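Local coordinates for acyl carrier protein (Thermotoga maritima MSB8, PDB 6LVU), which probably carries the growing acyl chain from enzyme to enzyme during fatty acid biosynthesis, at residues A[7-19]-A[44-56]. Sequence-based numbering, arbitrary orientation.
Sequences IFSKVKSIISEKL and VDLVMDFESEFGV. With ZN (zinc ion), chain E; ZN (zinc ion), chain D; ZN (zinc ion), chain C.
F50 and F54 both set CG opposite their carbonyl carbon (chi1 -58° in each); by this torsion the ring of F50 swings in against I14, V11 and I15, while that of F54, one helical turn on, springs from a bond already aimed at the partner helix. They illustrate how an all-helical protein such as this acyl carrier protein has to fill its core between helices with side chains. I14 meets F50 most closely, its CG2 lying 3.4 Å from CE1 at a slant to the ring. V11 CG2 sits over one face, the backbone oxygen of L46 lies above the opposite face, and I15 CG1 reaches the edge in the ring plane, 3.8 Å from CZ. Cutting F50 back to an alanine is likely to leave I14 CG2, V11 and I15 CG1 without their partner and open a gap between the helices. F54 continues the seam: its CZ lies 3.7 Å from K10 CB and also touches I7, while I76 of helix 69-79 packs against both F54 and V11. Toward the other end, L19 CD1 meets L46 CD1 at 3.8 Å. The axes of 7-19 and 44-54 approach to 10.7 Å, and their directions differ by 139°, roughly antiparallel. Polar groups border this core. K18 NZ forms a long salt bridge of 3.5 Å to D49 OD2, and D49 OD1 binds a zinc ion at 2.1 Å together with D45 and a water. K10 directs its amine to E6, whereas E53 OE1 holds another zinc. With no hydrogen bond crossing between the segments, cohesion rests mainly on apolar contact; K18 and the first zinc probably offset the D45 and D49 carboxylates, and the second zinc that of E53.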
loop_
_atom_site.group_PDB
_atom_site.type_symbol
_atom_site.label_atom_id
_atom_site.label_comp_id
_atom_site.label_asym_id
_atom_site.label_seq_id
_atom_site.Cartn_x
_atom_site.Cartn_y
_atom_site.Cartn_z
ATOM N N ILE A 7 1.018 10.876 1.539
ATOM C CA ILE A 7 0.396 9.584 1.298
ATOM C C ILE A 7 1.406 8.472 1.512
ATOM O O ILE A 7 1.132 7.483 2.203
ATOM C CB ILE A 7 -0.185 9.542 -0.125
ATOM C CG1 ILE A 7 -1.290 10.581 -0.264
ATOM C CG2 ILE A 7 -0.695 8.136 -0.460
ATOM C CD1 ILE A 7 -1.695 10.831 -1.688
ATOM N N PHE A 8 2.598 8.627 0.935
ATOM C CA PHE A 8 3.608 7.581 1.039
ATOM C C PHE A 8 4.054 7.354 2.488
ATOM O O PHE A 8 4.283 6.211 2.902
ATOM C CB PHE A 8 4.811 7.914 0.150
ATOM C CG PHE A 8 5.990 7.053 0.424
ATOM C CD1 PHE A 8 7.076 7.539 1.127
ATOM C CD2 PHE A 8 5.991 5.731 0.034
ATOM C CE1 PHE A 8 8.157 6.727 1.404
ATOM C CE2 PHE A 8 7.059 4.911 0.317
ATOM C CZ PHE A 8 8.142 5.408 0.997
ATOM N N SER A 9 4.202 8.422 3.268
ATOM C CA SER A 9 4.567 8.253 4.676
ATOM C C SER A 9 3.531 7.426 5.423
ATOM O O SER A 9 3.879 6.539 6.211
ATOM C CB SER A 9 4.738 9.608 5.351
ATOM O OG SER A 9 4.973 9.410 6.736
ATOM N N LYS A 10 2.246 7.731 5.223
ATOM C CA LYS A 10 1.186 6.990 5.909
ATOM C C LYS A 10 1.055 5.570 5.372
ATOM O O LYS A 10 0.749 4.635 6.130
ATOM C CB LYS A 10 -0.142 7.735 5.784
ATOM C CG LYS A 10 -0.184 9.097 6.529
ATOM C CD LYS A 10 -1.560 9.755 6.293
ATOM C CE LYS A 10 -1.916 10.797 7.328
ATOM N NZ LYS A 10 -1.614 12.170 6.856
ATOM N N VAL A 11 1.224 5.394 4.060
ATOM C CA VAL A 11 1.195 4.044 3.506
ATOM C C VAL A 11 2.312 3.221 4.116
ATOM O O VAL A 11 2.146 2.034 4.423
ATOM C CB VAL A 11 1.301 4.093 1.969
ATOM C CG1 VAL A 11 1.792 2.753 1.444
ATOM C CG2 VAL A 11 -0.061 4.473 1.339
ATOM N N LYS A 12 3.461 3.853 4.334
ATOM C CA LYS A 12 4.628 3.125 4.799
ATOM C C LYS A 12 4.459 2.700 6.251
ATOM O O LYS A 12 4.802 1.570 6.615
ATOM C CB LYS A 12 5.868 4.001 4.604
ATOM C CG LYS A 12 7.082 3.573 5.395
ATOM C CD LYS A 12 8.278 4.444 5.033
ATOM C CE LYS A 12 8.056 5.876 5.499
ATOM N NZ LYS A 12 9.144 6.796 5.069
ATOM N N SER A 13 3.864 3.565 7.075
ATOM C CA SER A 13 3.626 3.219 8.468
ATOM C C SER A 13 2.631 2.071 8.577
ATOM O O SER A 13 2.850 1.110 9.325
ATOM C CB SER A 13 3.119 4.453 9.219
ATOM O OG SER A 13 4.162 5.418 9.340
ATOM N N ILE A 14 1.525 2.157 7.843
ATOM C CA ILE A 14 0.526 1.099 7.898
ATOM C C ILE A 14 1.136 -0.229 7.467
ATOM O O ILE A 14 0.907 -1.260 8.103
ATOM C CB ILE A 14 -0.693 1.474 7.036
ATOM C CG1 ILE A 14 -1.418 2.681 7.650
ATOM C CG2 ILE A 14 -1.619 0.308 6.871
ATOM C CD1 ILE A 14 -2.439 3.320 6.711
ATOM N N ILE A 15 1.919 -0.221 6.380
ATOM C CA ILE A 15 2.508 -1.474 5.903
ATOM C C ILE A 15 3.440 -2.035 6.955
ATOM O O ILE A 15 3.401 -3.233 7.273
ATOM C CB ILE A 15 3.233 -1.261 4.560
ATOM C CG1 ILE A 15 2.229 -1.104 3.424
ATOM C CG2 ILE A 15 4.180 -2.417 4.277
ATOM C CD1 ILE A 15 2.889 -0.881 2.066
ATOM N N SER A 16 4.272 -1.169 7.537
ATOM C CA SER A 16 5.200 -1.586 8.577
ATOM C C SER A 16 4.457 -2.102 9.800
ATOM O O SER A 16 4.854 -3.115 10.392
ATOM C CB SER A 16 6.103 -0.418 8.965
ATOM O OG SER A 16 7.077 -0.817 9.910
ATOM N N GLU A 17 3.374 -1.424 10.199
ATOM C CA GLU A 17 2.635 -1.877 11.377
ATOM C C GLU A 17 2.022 -3.255 11.145
ATOM O O GLU A 17 2.096 -4.129 12.014
ATOM C CB GLU A 17 1.536 -0.871 11.760
ATOM C CG GLU A 17 2.015 0.503 12.278
ATOM C CD GLU A 17 0.896 1.553 12.322
ATOM O OE1 GLU A 17 1.123 2.717 12.757
ATOM O OE2 GLU A 17 -0.229 1.213 11.918
ATOM N N LYS A 18 1.441 -3.488 9.962
ATOM C CA LYS A 18 0.669 -4.705 9.748
ATOM C C LYS A 18 1.488 -5.854 9.177
ATOM O O LYS A 18 1.241 -7.005 9.539
ATOM C CB LYS A 18 -0.546 -4.422 8.861
ATOM C CG LYS A 18 -1.654 -3.741 9.652
ATOM C CD LYS A 18 -2.633 -2.998 8.791
ATOM C CE LYS A 18 -3.749 -2.416 9.679
ATOM N NZ LYS A 18 -3.853 -0.914 9.642
ATOM N N LEU A 19 2.460 -5.584 8.313
ATOM C CA LEU A 19 3.315 -6.659 7.812
ATOM C C LEU A 19 4.464 -6.988 8.759
ATOM O O LEU A 19 5.097 -8.038 8.609
ATOM C CB LEU A 19 3.891 -6.297 6.445
ATOM C CG LEU A 19 3.190 -6.770 5.173
ATOM C CD1 LEU A 19 1.696 -6.493 5.184
ATOM C CD2 LEU A 19 3.849 -6.103 3.976
ATOM N N VAL A 44 -5.767 -7.221 0.404
ATOM C CA VAL A 44 -7.130 -6.695 0.500
ATOM C C VAL A 44 -7.388 -6.066 1.876
ATOM O O VAL A 44 -8.078 -5.050 1.978
ATOM C CB VAL A 44 -8.179 -7.763 0.135
ATOM C CG1 VAL A 44 -8.490 -8.644 1.291
ATOM C CG2 VAL A 44 -9.460 -7.086 -0.352
ATOM N N ASP A 45 -6.822 -6.644 2.942
ATOM C CA ASP A 45 -6.898 -5.969 4.239
ATOM C C ASP A 45 -6.119 -4.668 4.232
ATOM O O ASP A 45 -6.601 -3.661 4.769
ATOM C CB ASP A 45 -6.393 -6.869 5.365
ATOM C CG ASP A 45 -6.825 -6.364 6.735
ATOM O OD1 ASP A 45 -5.944 -6.028 7.550
ATOM O OD2 ASP A 45 -8.042 -6.294 6.999
ATOM N N LEU A 46 -4.911 -4.667 3.658
ATOM C CA LEU A 46 -4.149 -3.431 3.557
ATOM C C LEU A 46 -4.949 -2.366 2.828
ATOM O O LEU A 46 -5.064 -1.228 3.290
ATOM C CB LEU A 46 -2.817 -3.682 2.855
ATOM C CG LEU A 46 -1.782 -4.534 3.590
ATOM C CD1 LEU A 46 -0.615 -4.877 2.660
ATOM C CD2 LEU A 46 -1.274 -3.842 4.845
ATOM N N VAL A 47 -5.545 -2.733 1.697
ATOM C CA VAL A 47 -6.298 -1.775 0.899
ATOM C C VAL A 47 -7.479 -1.214 1.677
ATOM O O VAL A 47 -7.754 -0.013 1.620
ATOM C CB VAL A 47 -6.725 -2.422 -0.427
ATOM C CG1 VAL A 47 -7.924 -1.732 -0.974
ATOM C CG2 VAL A 47 -5.585 -2.305 -1.410
ATOM N N MET A 48 -8.199 -2.069 2.410
ATOM C CA MET A 48 -9.294 -1.538 3.215
ATOM C C MET A 48 -8.778 -0.594 4.290
ATOM O O MET A 48 -9.452 0.381 4.644
ATOM C CB MET A 48 -10.093 -2.671 3.850
ATOM C CG MET A 48 -11.435 -2.896 3.186
ATOM S SD MET A 48 -12.164 -4.410 3.811
ATOM C CE MET A 48 -10.953 -5.576 3.203
ATOM N N ASP A 49 -7.596 -0.870 4.832
ATOM C CA ASP A 49 -7.028 0.047 5.806
ATOM C C ASP A 49 -6.637 1.364 5.144
ATOM O O ASP A 49 -6.930 2.438 5.685
ATOM C CB ASP A 49 -5.863 -0.644 6.508
ATOM C CG ASP A 49 -6.316 -1.908 7.228
ATOM O OD1 ASP A 49 -7.500 -1.951 7.642
ATOM O OD2 ASP A 49 -5.533 -2.871 7.346
ATOM N N PHE A 50 -6.049 1.304 3.935
ATOM C CA PHE A 50 -5.799 2.520 3.158
ATOM C C PHE A 50 -7.097 3.220 2.775
ATOM O O PHE A 50 -7.169 4.455 2.778
ATOM C CB PHE A 50 -4.972 2.208 1.901
ATOM C CG PHE A 50 -3.639 1.561 2.193
ATOM C CD1 PHE A 50 -2.886 1.956 3.298
ATOM C CD2 PHE A 50 -3.153 0.547 1.397
ATOM C CE1 PHE A 50 -1.674 1.343 3.589
ATOM C CE2 PHE A 50 -1.933 -0.057 1.680
ATOM C CZ PHE A 50 -1.196 0.337 2.767
ATOM N N GLU A 51 -8.135 2.445 2.442
ATOM C CA GLU A 51 -9.428 3.039 2.104
ATOM C C GLU A 51 -9.965 3.880 3.255
ATOM O O GLU A 51 -10.420 5.012 3.051
ATOM C CB GLU A 51 -10.425 1.940 1.740
ATOM C CG GLU A 51 -10.394 1.581 0.265
ATOM C CD GLU A 51 -11.245 0.386 -0.090
ATOM O OE1 GLU A 51 -11.434 0.138 -1.301
ATOM O OE2 GLU A 51 -11.750 -0.303 0.825
ATOM N N SER A 52 -9.889 3.352 4.476
ATOM C CA SER A 52 -10.353 4.076 5.649
ATOM C C SER A 52 -9.373 5.163 6.067
ATOM O O SER A 52 -9.775 6.146 6.690
ATOM C CB SER A 52 -10.583 3.093 6.796
ATOM O OG SER A 52 -10.448 3.723 8.053
ATOM N N GLU A 53 -8.088 5.001 5.757
ATOM C CA GLU A 53 -7.104 6.006 6.136
ATOM C C GLU A 53 -7.287 7.309 5.349
ATOM O O GLU A 53 -7.225 8.403 5.918
ATOM C CB GLU A 53 -5.703 5.426 5.946
ATOM C CG GLU A 53 -4.589 6.251 6.501
ATOM C CD GLU A 53 -4.615 6.317 8.021
ATOM O OE1 GLU A 53 -4.103 7.317 8.568
ATOM O OE2 GLU A 53 -5.142 5.378 8.672
ATOM N N PHE A 54 -7.507 7.222 4.042
ATOM C CA PHE A 54 -7.535 8.406 3.198
ATOM C C PHE A 54 -8.930 8.757 2.715
ATOM O O PHE A 54 -9.089 9.752 1.997
ATOM C CB PHE A 54 -6.612 8.223 1.994
ATOM C CG PHE A 54 -5.188 7.953 2.362
ATOM C CD1 PHE A 54 -4.344 8.983 2.705
ATOM C CD2 PHE A 54 -4.704 6.660 2.376
ATOM C CE1 PHE A 54 -3.030 8.730 3.051
ATOM C CE2 PHE A 54 -3.396 6.398 2.715
ATOM C CZ PHE A 54 -2.556 7.433 3.057
ATOM N N GLY A 55 -9.928 7.940 3.028
ATOM C CA GLY A 55 -11.279 8.225 2.579
ATOM C C GLY A 55 -11.439 8.094 1.085
ATOM O O GLY A 55 -12.054 8.962 0.454
ATOM N N VAL A 56 -10.854 7.053 0.496
ATOM C CA VAL A 56 -11.010 6.728 -0.913
ATOM C C VAL A 56 -11.436 5.280 -0.961
ATOM O O VAL A 56 -11.422 4.584 0.048
ATOM C CB VAL A 56 -9.716 6.929 -1.726
ATOM C CG1 VAL A 56 -9.309 8.404 -1.754
ATOM C CG2 VAL A 56 -8.602 6.077 -1.143
HETATM ZN ZN ZN E . -7.999 -3.986 7.929
HETATM ZN ZN ZN D . -1.164 2.987 11.976
HETATM ZN ZN ZN C . -3.537 7.152 10.576
HETATM O O HOH W 1 -5.352 7.136 11.889
HETATM O O HOH W 2 -6.184 -4.441 9.268
#